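Long-range contacts in putative laminarinase (Phanerochaete chrysosporium, PDB 2WNE), which probably hydrolyses internal glycosidic bonds of beta-1,3-glucans such as laminarin, as a fungal member of glycoside hydrolase family 16: residues Cys96-Ala101 against Ile249-Cys254; Val116-Gly121 against Tyr187-Thr192; Met130-Gly135 against Asn153-Asn158. The protein carries 1 engineered substitution. All blocks are in the same frame, centred on the assembly; numbering follows the deposited sequence. Where two conformers were deposited one is given.

Interaction 1: residues Cys96-Ala101 against Ile249-Cys254; sequences CGTWPA and INLTFC. With GLC (alpha-D-glucopyranose), chain B; BGC (beta-D-glucopyranose), chain C.
W99 and A101 face T252 and N250 across two antiparallel strands in the sugar-binding sheet of the GH16 beta-jelly-roll. Residues 98-101 run against 249-253 with short-segment axes 4.5 Å apart. At the hydrogen-bonded pair W99/T252, W99 N reaches T252 O at 2.8 Å and T252 N answers to W99 O from well above the carbonyl plane. The pair A101/N250 repeats this exchange, and C254 N closes the end of the pairing on G97 O.

The indole carries much of the burial. With CG anti to the backbone N (chi1 176°), it lies alongside T252 and points the same way; T252 CG2 meets W99 CE3 obliquely at 3.7 Å. Carbonyl O of C254 touches the ring edge near its plane, 3.2 Å from CE3, while BGC O3 lies in plane at the edge near CZ2. NE1 is hydrogen-bonded to E120, and W257 meets the indole edge-to-face, so the ring is held from several sides next to the bound glucose units. A101 adds its methyl to the sugar-facing side, with CB 3.4 Å from GLC C6 and 3.6 Å from N250 OD1, whose hydrogen bond goes to W103.

On the other side of the sheet, the L251 side chain runs at a slant to that of T98, its CD1 3.8 Å from T98 CB, and also reaches P100; T98 CG2 approaches F253 CE2. Disulfides C96-C269 and C254-C273 tie both strand ends to later parts of the chain. A water joins both strands to the sugar, giving a hydrogen to W99 O, accepting one from N250 ND2 and bonding to GLC O6 at 2.8 Å.

Interaction 2: residues Val116-Gly121 against Tyr187-Thr192; sequences VDIIEG and YAMERT. With GLC (alpha-D-glucopyranose), chain B; BGC (beta-D-glucopyranose), chain C.
The first torsion of I119 (chi1 -51°) sets CG1 beside its backbone N, and an extended chi2 carries CD1 outward, so that the chain lies across the ring of Y187, itself turned by chi1 -83°. I119 CG1 sits over one face, 3.7 Å from the ring centroid, in a CH-pi contact. CD1 follows toward the rim and comes within 3.4 Å of Y187 CD1. I118 works on the neighbouring flank: it and Y187 slide past each other in opposite directions, I118 CG2 3.8 Å from Y187 CB. The I118 side chain lies at about a right angle to that of M189, with I118 CD1 3.8 Å from M189 CB. V116 CG2 adds a looser touch on M189 CG.

I118 and I119 both face A102 in a classic beta bulge, where the chain turns a corner; both side chains touch strand 185-191 of the opposite sheet of the sandwich. D117 and E120 turn to the sugar side; E120 OE2 accepts from BGC O3 at 2.6 Å and GLC O6 at 2.7 Å.

No hydrogen bond crosses between the segments, and Y187 OH goes to S174. Cohesion here therefore comes from apolar and CH-pi packing between the sheets, on the reverse side of the segment whose D117 and E120 face the sugar.

Interaction 3: residues Met130-Gly135 against Asn153-Asn158; sequences MTLHTG and NNCDVN. With BGC (beta-D-glucopyranose), chain C; GLC (alpha-D-glucopyranose), chain B.
The imidazole of H133 meets V157 CG1 at its edge, in the ring plane; GLC O2 stands over one face, offset toward the rim, and BGC also lies at the edge. This is the end of strand 129-133, in the sugar-binding sheet of the GH16 beta-jelly-roll, joined here by a loop that contains two Asx turns. H133 NE2 gives a nearly straight hydrogen bond to BGC O4 (2.8 Å, 164°). V157 comes in across the side chain at about a right angle, its CG1 3.5 Å from H133 CB, and also packs near ND1, a buried nitrogen for which the model offers no partner.

The backbones join through a single bridge between T134 and D156. T134 N reaches C155 O at 2.9 Å from well above the carbonyl plane. V157 N meets T134 O at the same length, nearly along the C=O axis. Between these bonds, D156 CA makes a CH contact to T134 O. T134 places OG1 between its own N and carbonyl carbon (chi1 66°), where the hydroxyl donates to a lone pair of G135 O and lies 3.4 Å from C155 CB. C155 turns toward the strand, with SG in loose apolar contact with L132 CB (4.4 Å), and its disulfide to C165 links the loop to strand 165-168, a neighbour of 129-133 in the sheet.

Within the loop, N154 OD1 accepts from D156 N to make the first Asx turn. The second is made by D156, whose OD2 is held by T159. Its other oxygen, OD1, lies 3.3 Å from G135 C and takes N158 N at 3.1 Å from above the carboxylate plane.

How the interactions relate
From the N terminus, residues 96-101 open the widest loop, which interaction 1 closes at 249-254, after 147 intervening residues. Inside it, 116-121 leads to 187-192 in interaction 2, and inside that span 130-135 meets 153-158 in interaction 3; the three loops are enclosed one within the next and none cross. Strands 98-105, 115-120 and 129-133 follow one another in chain and sheet, so the contacts share a sheet: A101 packs on I119, and D117 N probably bonds to T131 O. Interaction 1 adds strand 246-253, interaction 2 ties on the opposite sheet, and interaction 3 a peripheral loop. All three touch GLC and BGC.

Interaction 1: residues Cys96-Ala101 against Ile249-Cys254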
loop_
_atom_site.group_PDB
_atom_site.type_symbol
_atom_site.label_atom_id
_atom_site.label_comp_id
_atom_site.label_asym_id
_atom_site.label_seq_id
_atom_site.Cartn_x
_atom_site.Cartn_y
_atom_site.Cartn_z
ATOM N N CYS A 96 14.112 -0.736 9.394
ATOM C CA CYS A 96 14.914 0.128 8.547
ATOM C C CYS A 96 15.048 -0.594 7.226
ATOM O O CYS A 96 15.311 -1.794 7.200
ATOM C CB CYS A 96 16.306 0.348 9.162
ATOM S SG CYS A 96 16.348 1.741 10.330
ATOM N N GLY A 97 14.878 0.128 6.127
ATOM C CA GLY A 97 15.007 -0.475 4.820
ATOM C C GLY A 97 13.673 -0.942 4.231
ATOM O O GLY A 97 13.585 -1.116 3.001
ATOM N N THR A 98 12.648 -1.134 5.074
ATOM C CA THR A 98 11.353 -1.645 4.577
ATOM C C THR A 98 10.598 -0.622 3.730
ATOM O O THR A 98 10.601 0.602 4.016
ATOM C CB THR A 98 10.376 -2.127 5.692
ATOM O OG1 THR A 98 10.026 -1.025 6.530
ATOM C CG2 THR A 98 10.983 -3.275 6.515
ATOM N N TRP A 99 9.955 -1.135 2.687
ATOM C CA TRP A 99 9.135 -0.302 1.808
ATOM C C TRP A 99 7.883 -1.103 1.441
ATOM O O TRP A 99 7.826 -1.732 0.389
ATOM C CB TRP A 99 9.957 0.192 0.610
ATOM C CG TRP A 99 9.229 1.002 -0.440
ATOM C CD1 TRP A 99 7.942 1.504 -0.382
ATOM C CD2 TRP A 99 9.756 1.402 -1.715
ATOM N NE1 TRP A 99 7.649 2.185 -1.545
ATOM C CE2 TRP A 99 8.739 2.130 -2.383
ATOM C CE3 TRP A 99 10.988 1.206 -2.367
ATOM C CZ2 TRP A 99 8.923 2.665 -3.675
ATOM C CZ3 TRP A 99 11.173 1.753 -3.649
ATOM C CH2 TRP A 99 10.146 2.457 -4.287
ATOM N N PRO A 100 6.870 -1.089 2.345
ATOM C CA PRO A 100 5.615 -1.807 2.091
ATOM C C PRO A 100 4.607 -0.935 1.363
ATOM O O PRO A 100 4.647 0.284 1.503
ATOM C CB PRO A 100 5.095 -2.111 3.491
ATOM C CG PRO A 100 5.666 -0.960 4.388
ATOM C CD PRO A 100 6.870 -0.379 3.650
ATOM N N ALA A 101 3.695 -1.559 0.621
ATOM C CA ALA A 101 2.601 -0.827 0.011
ATOM C C ALA A 101 1.362 -1.695 -0.151
ATOM O O ALA A 101 1.485 -2.906 -0.348
ATOM C CB ALA A 101 3.022 -0.239 -1.380
ATOM N N ILE A 249 -0.469 -5.906 -2.862
ATOM C CA ILE A 249 0.066 -5.731 -1.529
ATOM C C ILE A 249 1.465 -6.364 -1.520
ATOM O O ILE A 249 1.643 -7.503 -1.945
ATOM C CB ILE A 249 -0.857 -6.377 -0.479
ATOM C CG1 ILE A 249 -2.285 -5.824 -0.615
ATOM C CG2 ILE A 249 -0.298 -6.142 0.941
ATOM C CD1 ILE A 249 -3.338 -6.580 0.137
ATOM N N ASN A 250 2.471 -5.621 -1.081
ATOM C CA ASN A 250 3.852 -6.090 -1.242
ATOM C C ASN A 250 4.745 -5.547 -0.170
ATOM O O ASN A 250 4.340 -4.680 0.606
ATOM C CB ASN A 250 4.425 -5.690 -2.632
ATOM C CG ASN A 250 4.619 -4.188 -2.779
ATOM O OD1 ASN A 250 3.651 -3.439 -3.018
ATOM N ND2 ASN A 250 5.878 -3.729 -2.623
ATOM N N LEU A 251 5.960 -6.077 -0.115
ATOM C CA LEU A 251 6.999 -5.503 0.719
ATOM C C LEU A 251 8.304 -5.614 -0.052
ATOM O O LEU A 251 8.733 -6.736 -0.402
ATOM C CB LEU A 251 7.089 -6.240 2.065
ATOM C CG LEU A 251 8.339 -6.004 2.949
ATOM C CD1 LEU A 251 8.471 -4.544 3.412
ATOM C CD2 LEU A 251 8.408 -6.932 4.157
ATOM N N THR A 252 8.917 -4.455 -0.350
ATOM C CA THR A 252 10.275 -4.466 -0.876
ATOM C C THR A 252 11.203 -3.811 0.133
ATOM O O THR A 252 10.760 -3.394 1.218
ATOM C CB THR A 252 10.393 -3.881 -2.346
ATOM O OG1 THR A 252 11.717 -4.098 -2.843
ATOM C CG2 THR A 252 10.062 -2.404 -2.403
ATOM N N PHE A 253 12.489 -3.773 -0.210
ATOM C CA PHE A 253 13.522 -3.179 0.653
ATOM C C PHE A 253 14.377 -2.255 -0.180
ATOM O O PHE A 253 14.628 -2.571 -1.324
ATOM C CB PHE A 253 14.442 -4.281 1.200
ATOM C CG PHE A 253 13.744 -5.267 2.080
ATOM C CD1 PHE A 253 13.170 -6.418 1.542
ATOM C CD2 PHE A 253 13.663 -5.043 3.448
ATOM C CE1 PHE A 253 12.512 -7.327 2.368
ATOM C CE2 PHE A 253 13.005 -5.931 4.268
ATOM C CZ PHE A 253 12.438 -7.073 3.730
ATOM N N CYS A 254 14.889 -1.171 0.409
ATOM C CA CYS A 254 15.806 -0.243 -0.283
ATOM C C CYS A 254 15.256 0.189 -1.647
ATOM O O CYS A 254 14.106 0.606 -1.743
ATOM C CB CYS A 254 17.219 -0.872 -0.407
ATOM S SG CYS A 254 17.803 -1.560 1.167
HETATM C C1 GLC B . 4.247 3.335 -6.386
HETATM C C2 GLC B . 4.956 3.112 -7.742
HETATM C C3 GLC B . 5.336 1.636 -7.907
HETATM C C4 GLC B . 5.665 0.976 -6.562
HETATM C C5 GLC B . 4.402 0.965 -5.694
HETATM C C6 GLC B . 4.556 0.336 -4.309
HETATM O O1 GLC B . 3.252 4.322 -6.516
HETATM O O2 GLC B . 4.259 3.638 -8.862
HETATM O O3 GLC B . 6.452 1.556 -8.744
HETATM O O4 GLC B . 6.049 -0.367 -6.782
HETATM O O5 GLC B . 3.784 2.236 -5.588
HETATM O O6 GLC B . 5.409 1.132 -3.484
HETATM C C2 BGC C . 7.987 5.827 -5.446
HETATM C C3 BGC C . 6.465 5.787 -5.342
HETATM C C4 BGC C . 5.886 6.712 -4.271
HETATM C C5 BGC C . 6.507 8.100 -4.390
HETATM C C6 BGC C . 6.078 8.994 -3.223
HETATM C C1 BGC C . 8.481 7.263 -5.510
HETATM O O2 BGC C . 8.389 5.148 -6.610
HETATM O O3 BGC C . 6.063 4.478 -5.071
HETATM O O4 BGC C . 4.480 6.780 -4.392
HETATM O O5 BGC C . 7.931 7.991 -4.418
HETATM O O6 BGC C . 6.644 10.278 -3.395
HETATM O O HOH W 1 6.758 -0.995 -2.201
#

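Interaction 2: residues Val116-Gly121 against Tyr187-Thr192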
loop_
_atom_site.group_PDB
_atom_site.type_symbol
_atom_site.label_atom_id
_atom_site.label_comp_id
_atom_site.label_asym_id
_atom_site.label_seq_id
_atom_site.Cartn_x
_atom_site.Cartn_y
_atom_site.Cartn_z
ATOM N N VAL A 116 -2.619 4.160 -7.760
ATOM C CA VAL A 116 -2.999 4.825 -6.539
ATOM C C VAL A 116 -2.462 4.039 -5.346
ATOM O O VAL A 116 -2.745 2.841 -5.204
ATOM C CB VAL A 116 -4.552 5.078 -6.428
ATOM C CG1 VAL A 116 -5.362 3.891 -6.907
ATOM C CG2 VAL A 116 -4.953 5.457 -5.007
ATOM N N ASP A 117 -1.657 4.713 -4.517
ATOM C CA ASP A 117 -1.136 4.131 -3.282
ATOM C C ASP A 117 -2.048 4.507 -2.122
ATOM O O ASP A 117 -2.331 5.688 -1.906
ATOM C CB ASP A 117 0.296 4.596 -2.995
ATOM C CG ASP A 117 1.291 4.087 -4.020
ATOM O OD1 ASP A 117 1.781 2.950 -3.867
ATOM O OD2 ASP A 117 1.584 4.836 -4.968
ATOM N N ILE A 118 -2.494 3.488 -1.396
ATOM C CA ILE A 118 -3.424 3.645 -0.272
ATOM C C ILE A 118 -2.615 3.620 1.038
ATOM O O ILE A 118 -2.818 4.424 1.939
ATOM C CB ILE A 118 -4.535 2.512 -0.353
ATOM C CG1 ILE A 118 -5.260 2.606 -1.713
ATOM C CG2 ILE A 118 -5.543 2.616 0.813
ATOM C CD1 ILE A 118 -6.001 1.341 -2.200
ATOM N N ILE A 119 -1.684 2.672 1.113
ATOM C CA ILE A 119 -0.731 2.575 2.191
ATOM C C ILE A 119 0.665 2.511 1.558
ATOM O O ILE A 119 0.936 1.695 0.666
ATOM C CB ILE A 119 -0.990 1.310 3.055
ATOM C CG1 ILE A 119 -2.465 1.247 3.495
ATOM C CG2 ILE A 119 0.041 1.218 4.249
ATOM C CD1 ILE A 119 -2.900 -0.129 4.088
ATOM N N GLU A 120 1.545 3.403 1.993
ATOM C CA GLU A 120 2.915 3.379 1.521
ATOM C C GLU A 120 3.788 4.263 2.398
ATOM O O GLU A 120 3.364 5.330 2.857
ATOM C CB GLU A 120 3.012 3.874 0.077
ATOM C CG GLU A 120 4.278 3.398 -0.645
ATOM C CD GLU A 120 4.506 4.129 -1.964
ATOM O OE1 GLU A 120 3.756 5.091 -2.260
ATOM O OE2 GLU A 120 5.418 3.744 -2.711
ATOM N N GLY A 121 5.008 3.796 2.615
ATOM C CA GLY A 121 6.062 4.625 3.209
ATOM C C GLY A 121 7.372 3.886 3.142
ATOM O O GLY A 121 7.452 2.808 2.540
ATOM N N TYR A 187 -8.106 1.118 6.218
ATOM C CA TYR A 187 -8.014 1.992 5.048
ATOM C C TYR A 187 -9.129 1.708 4.027
ATOM O O TYR A 187 -9.370 0.570 3.662
ATOM C CB TYR A 187 -6.651 1.831 4.367
ATOM C CG TYR A 187 -5.569 2.671 5.019
ATOM C CD1 TYR A 187 -4.710 2.111 5.984
ATOM C CD2 TYR A 187 -5.423 4.035 4.695
ATOM C CE1 TYR A 187 -3.718 2.880 6.589
ATOM C CE2 TYR A 187 -4.445 4.803 5.288
ATOM C CZ TYR A 187 -3.596 4.218 6.241
ATOM O OH TYR A 187 -2.644 4.966 6.831
ATOM N N ALA A 188 -9.775 2.758 3.536
ATOM C CA ALA A 188 -10.802 2.589 2.526
ATOM C C ALA A 188 -10.504 3.581 1.418
ATOM O O ALA A 188 -10.180 4.729 1.686
ATOM C CB ALA A 188 -12.190 2.831 3.122
ATOM N N MET A 189 -10.632 3.123 0.177
ATOM C CA MET A 189 -10.394 3.939 -0.993
ATOM C C MET A 189 -11.622 3.852 -1.882
ATOM O O MET A 189 -12.055 2.756 -2.217
ATOM C CB MET A 189 -9.158 3.429 -1.746
ATOM C CG MET A 189 -8.644 4.365 -2.847
ATOM S SD MET A 189 -9.463 4.203 -4.428
ATOM C CE MET A 189 -9.149 2.479 -4.862
ATOM N N GLU A 190 -12.168 5.014 -2.254
ATOM C CA GLU A 190 -13.263 5.087 -3.211
ATOM C C GLU A 190 -12.750 5.740 -4.461
ATOM O O GLU A 190 -12.187 6.840 -4.410
ATOM C CB GLU A 190 -14.446 5.918 -2.671
ATOM C CG GLU A 190 -15.568 6.161 -3.733
ATOM C CD GLU A 190 -16.686 7.031 -3.196
ATOM O OE1 GLU A 190 -16.480 7.690 -2.166
ATOM O OE2 GLU A 190 -17.762 7.085 -3.807
ATOM N N ARG A 191 -12.934 5.043 -5.580
ATOM C CA ARG A 191 -12.566 5.530 -6.902
ATOM C C ARG A 191 -13.804 5.665 -7.806
ATOM O O ARG A 191 -14.566 4.713 -7.980
ATOM C CB ARG A 191 -11.533 4.601 -7.564
ATOM C CG ARG A 191 -11.154 5.102 -8.962
ATOM C CD ARG A 191 -10.204 4.216 -9.674
ATOM N NE ARG A 191 -10.517 4.239 -11.104
ATOM C CZ ARG A 191 -10.073 3.353 -11.995
ATOM N NH1 ARG A 191 -9.282 2.357 -11.609
ATOM N NH2 ARG A 191 -10.436 3.451 -13.271
ATOM N N THR A 192 -13.976 6.848 -8.387
ATOM C CA THR A 192 -15.030 7.087 -9.384
ATOM C C THR A 192 -14.384 7.754 -10.594
ATOM O O THR A 192 -13.178 7.997 -10.597
ATOM C CB THR A 192 -16.185 7.950 -8.822
ATOM O OG1 THR A 192 -15.751 9.302 -8.652
ATOM C CG2 THR A 192 -16.679 7.416 -7.442
HETATM C C1 GLC B . 4.247 3.335 -6.386
HETATM C C2 GLC B . 4.956 3.112 -7.742
HETATM C C3 GLC B . 5.336 1.636 -7.907
HETATM C C4 GLC B . 5.665 0.976 -6.562
HETATM C C5 GLC B . 4.402 0.965 -5.694
HETATM C C6 GLC B . 4.556 0.336 -4.309
HETATM O O1 GLC B . 3.252 4.322 -6.516
HETATM O O2 GLC B . 4.259 3.638 -8.862
HETATM O O3 GLC B . 6.452 1.556 -8.744
HETATM O O4 GLC B . 6.049 -0.367 -6.782
HETATM O O5 GLC B . 3.784 2.236 -5.588
HETATM O O6 GLC B . 5.409 1.132 -3.484
HETATM C C2 BGC C . 7.987 5.827 -5.446
HETATM C C3 BGC C . 6.465 5.787 -5.342
HETATM C C4 BGC C . 5.886 6.712 -4.271
HETATM C C5 BGC C . 6.507 8.100 -4.390
HETATM C C6 BGC C . 6.078 8.994 -3.223
HETATM C C1 BGC C . 8.481 7.263 -5.510
HETATM O O2 BGC C . 8.389 5.148 -6.610
HETATM O O3 BGC C . 6.063 4.478 -5.071
HETATM O O4 BGC C . 4.480 6.780 -4.392
HETATM O O5 BGC C . 7.931 7.991 -4.418
HETATM O O6 BGC C . 6.644 10.278 -3.395
#

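Interaction 3: residues Met130-Gly135 against Asn153-Asn158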
loop_
_atom_site.group_PDB
_atom_site.type_symbol
_atom_site.label_atom_id
_atom_site.label_comp_id
_atom_site.label_asym_id
_atom_site.label_seq_id
_atom_site.Cartn_x
_atom_site.Cartn_y
_atom_site.Cartn_z
ATOM N N MET A 130 -0.491 8.812 0.644
ATOM C CA MET A 130 -1.465 8.407 -0.380
ATOM C C MET A 130 -1.166 9.210 -1.656
ATOM O O MET A 130 -1.204 10.441 -1.639
ATOM C CB MET A 130 -2.904 8.630 0.134
ATOM C CG MET A 130 -3.203 7.731 1.315
ATOM S SD MET A 130 -4.006 8.461 2.762
ATOM C CE MET A 130 -2.813 9.729 3.299
ATOM N N THR A 131 -0.834 8.501 -2.741
ATOM C CA THR A 131 -0.216 9.090 -3.933
ATOM C C THR A 131 -0.774 8.495 -5.223
ATOM O O THR A 131 -0.990 7.278 -5.317
ATOM C CB THR A 131 1.348 8.898 -3.928
ATOM O OG1 THR A 131 1.848 9.154 -2.618
ATOM C CG2 THR A 131 2.060 9.860 -4.941
ATOM N N LEU A 132 -1.011 9.366 -6.202
ATOM C CA LEU A 132 -1.345 8.933 -7.568
ATOM C C LEU A 132 -0.133 9.138 -8.450
ATOM O O LEU A 132 0.602 10.126 -8.283
ATOM C CB LEU A 132 -2.502 9.734 -8.172
ATOM C CG LEU A 132 -3.813 9.983 -7.422
ATOM C CD1 LEU A 132 -4.810 10.645 -8.397
ATOM C CD2 LEU A 132 -4.360 8.689 -6.839
ATOM N N HIS A 133 0.089 8.187 -9.361
ATOM C CA HIS A 133 1.044 8.366 -10.454
ATOM C C HIS A 133 0.299 8.220 -11.757
ATOM O O HIS A 133 -0.421 7.222 -11.962
ATOM C CB HIS A 133 2.170 7.321 -10.367
ATOM C CG HIS A 133 2.978 7.421 -9.114
ATOM N ND1 HIS A 133 4.250 7.949 -9.090
ATOM C CD2 HIS A 133 2.687 7.076 -7.837
ATOM C CE1 HIS A 133 4.712 7.920 -7.851
ATOM N NE2 HIS A 133 3.785 7.388 -7.075
ATOM N N THR A 134 0.451 9.208 -12.641
ATOM C CA THR A 134 -0.204 9.181 -13.955
ATOM C C THR A 134 0.760 9.567 -15.115
ATOM O O THR A 134 1.923 9.922 -14.872
ATOM C CB THR A 134 -1.447 10.113 -13.972
ATOM O OG1 THR A 134 -1.023 11.473 -13.830
ATOM C CG2 THR A 134 -2.404 9.793 -12.827
ATOM N N GLY A 135 0.293 9.444 -16.366
ATOM C CA GLY A 135 0.895 10.182 -17.497
ATOM C C GLY A 135 0.523 11.677 -17.458
ATOM O O GLY A 135 0.038 12.191 -16.420
ATOM N N ASN A 153 1.836 18.160 -6.057
ATOM C CA ASN A 153 0.498 18.274 -6.662
ATOM C C ASN A 153 0.421 17.955 -8.154
ATOM O O ASN A 153 -0.658 17.968 -8.735
ATOM C CB ASN A 153 -0.149 19.620 -6.347
ATOM C CG ASN A 153 -0.731 19.669 -4.954
ATOM O OD1 ASN A 153 -1.388 18.723 -4.499
ATOM N ND2 ASN A 153 -0.475 20.764 -4.252
ATOM N N ASN A 154 1.571 17.623 -8.747
ATOM C CA ASN A 154 1.618 17.123 -10.105
ATOM C C ASN A 154 1.778 15.598 -10.115
ATOM O O ASN A 154 2.790 15.082 -9.684
ATOM C CB ASN A 154 2.748 17.824 -10.879
ATOM C CG ASN A 154 2.881 17.341 -12.317
ATOM O OD1 ASN A 154 1.979 16.712 -12.876
ATOM N ND2 ASN A 154 4.038 17.633 -12.925
ATOM N N CYS A 155 0.761 14.904 -10.620
ATOM C CA CYS A 155 0.687 13.447 -10.646
ATOM C C CYS A 155 1.507 12.796 -11.769
ATOM O O CYS A 155 1.794 11.585 -11.719
ATOM C CB CYS A 155 -0.783 12.994 -10.787
ATOM S SG CYS A 155 -1.949 13.856 -9.692
ATOM N N ASP A 156 1.848 13.602 -12.780
ATOM C CA ASP A 156 2.523 13.121 -13.991
ATOM C C ASP A 156 3.944 12.680 -13.669
ATOM O O ASP A 156 4.775 13.509 -13.267
ATOM C CB ASP A 156 2.551 14.226 -15.061
ATOM C CG ASP A 156 3.383 13.855 -16.284
ATOM O OD1 ASP A 156 3.538 12.651 -16.603
ATOM O OD2 ASP A 156 3.867 14.779 -16.958
ATOM N N VAL A 157 4.207 11.386 -13.860
ATOM C CA VAL A 157 5.509 10.798 -13.510
ATOM C C VAL A 157 6.681 11.379 -14.325
ATOM O O VAL A 157 7.821 11.369 -13.876
ATOM C CB VAL A 157 5.517 9.231 -13.599
ATOM C CG1 VAL A 157 4.369 8.608 -12.787
ATOM C CG2 VAL A 157 5.463 8.763 -15.013
ATOM N N ASN A 158 6.385 11.862 -15.525
ATOM C CA ASN A 158 7.394 12.383 -16.450
ATOM C C ASN A 158 7.834 13.817 -16.155
ATOM O O ASN A 158 8.861 14.271 -16.664
ATOM C CB ASN A 158 6.874 12.291 -17.888
ATOM C CG ASN A 158 6.441 10.893 -18.261
ATOM O OD1 ASN A 158 7.261 9.964 -18.292
ATOM N ND2 ASN A 158 5.134 10.724 -18.546
HETATM C C2 BGC C . 7.987 5.827 -5.446
HETATM C C3 BGC C . 6.465 5.787 -5.342
HETATM C C4 BGC C . 5.886 6.712 -4.271
HETATM C C5 BGC C . 6.507 8.100 -4.390
HETATM C C6 BGC C . 6.078 8.994 -3.223
HETATM C C1 BGC C . 8.481 7.263 -5.510
HETATM O O2 BGC C . 8.389 5.148 -6.610
HETATM O O3 BGC C . 6.063 4.478 -5.071
HETATM O O4 BGC C . 4.480 6.780 -4.392
HETATM O O5 BGC C . 7.931 7.991 -4.418
HETATM O O6 BGC C . 6.644 10.278 -3.395
HETATM C C1 GLC B . 4.247 3.335 -6.386
HETATM C C2 GLC B . 4.956 3.112 -7.742
HETATM C C3 GLC B . 5.336 1.636 -7.907
HETATM C C4 GLC B . 5.665 0.976 -6.562
HETATM C C5 GLC B . 4.402 0.965 -5.694
HETATM C C6 GLC B . 4.556 0.336 -4.309
HETATM O O1 GLC B . 3.252 4.322 -6.516
HETATM O O2 GLC B . 4.259 3.638 -8.862
HETATM O O3 GLC B . 6.452 1.556 -8.744
HETATM O O4 GLC B . 6.049 -0.367 -6.782
HETATM O O5 GLC B . 3.784 2.236 -5.588
HETATM O O6 GLC B . 5.409 1.132 -3.484
#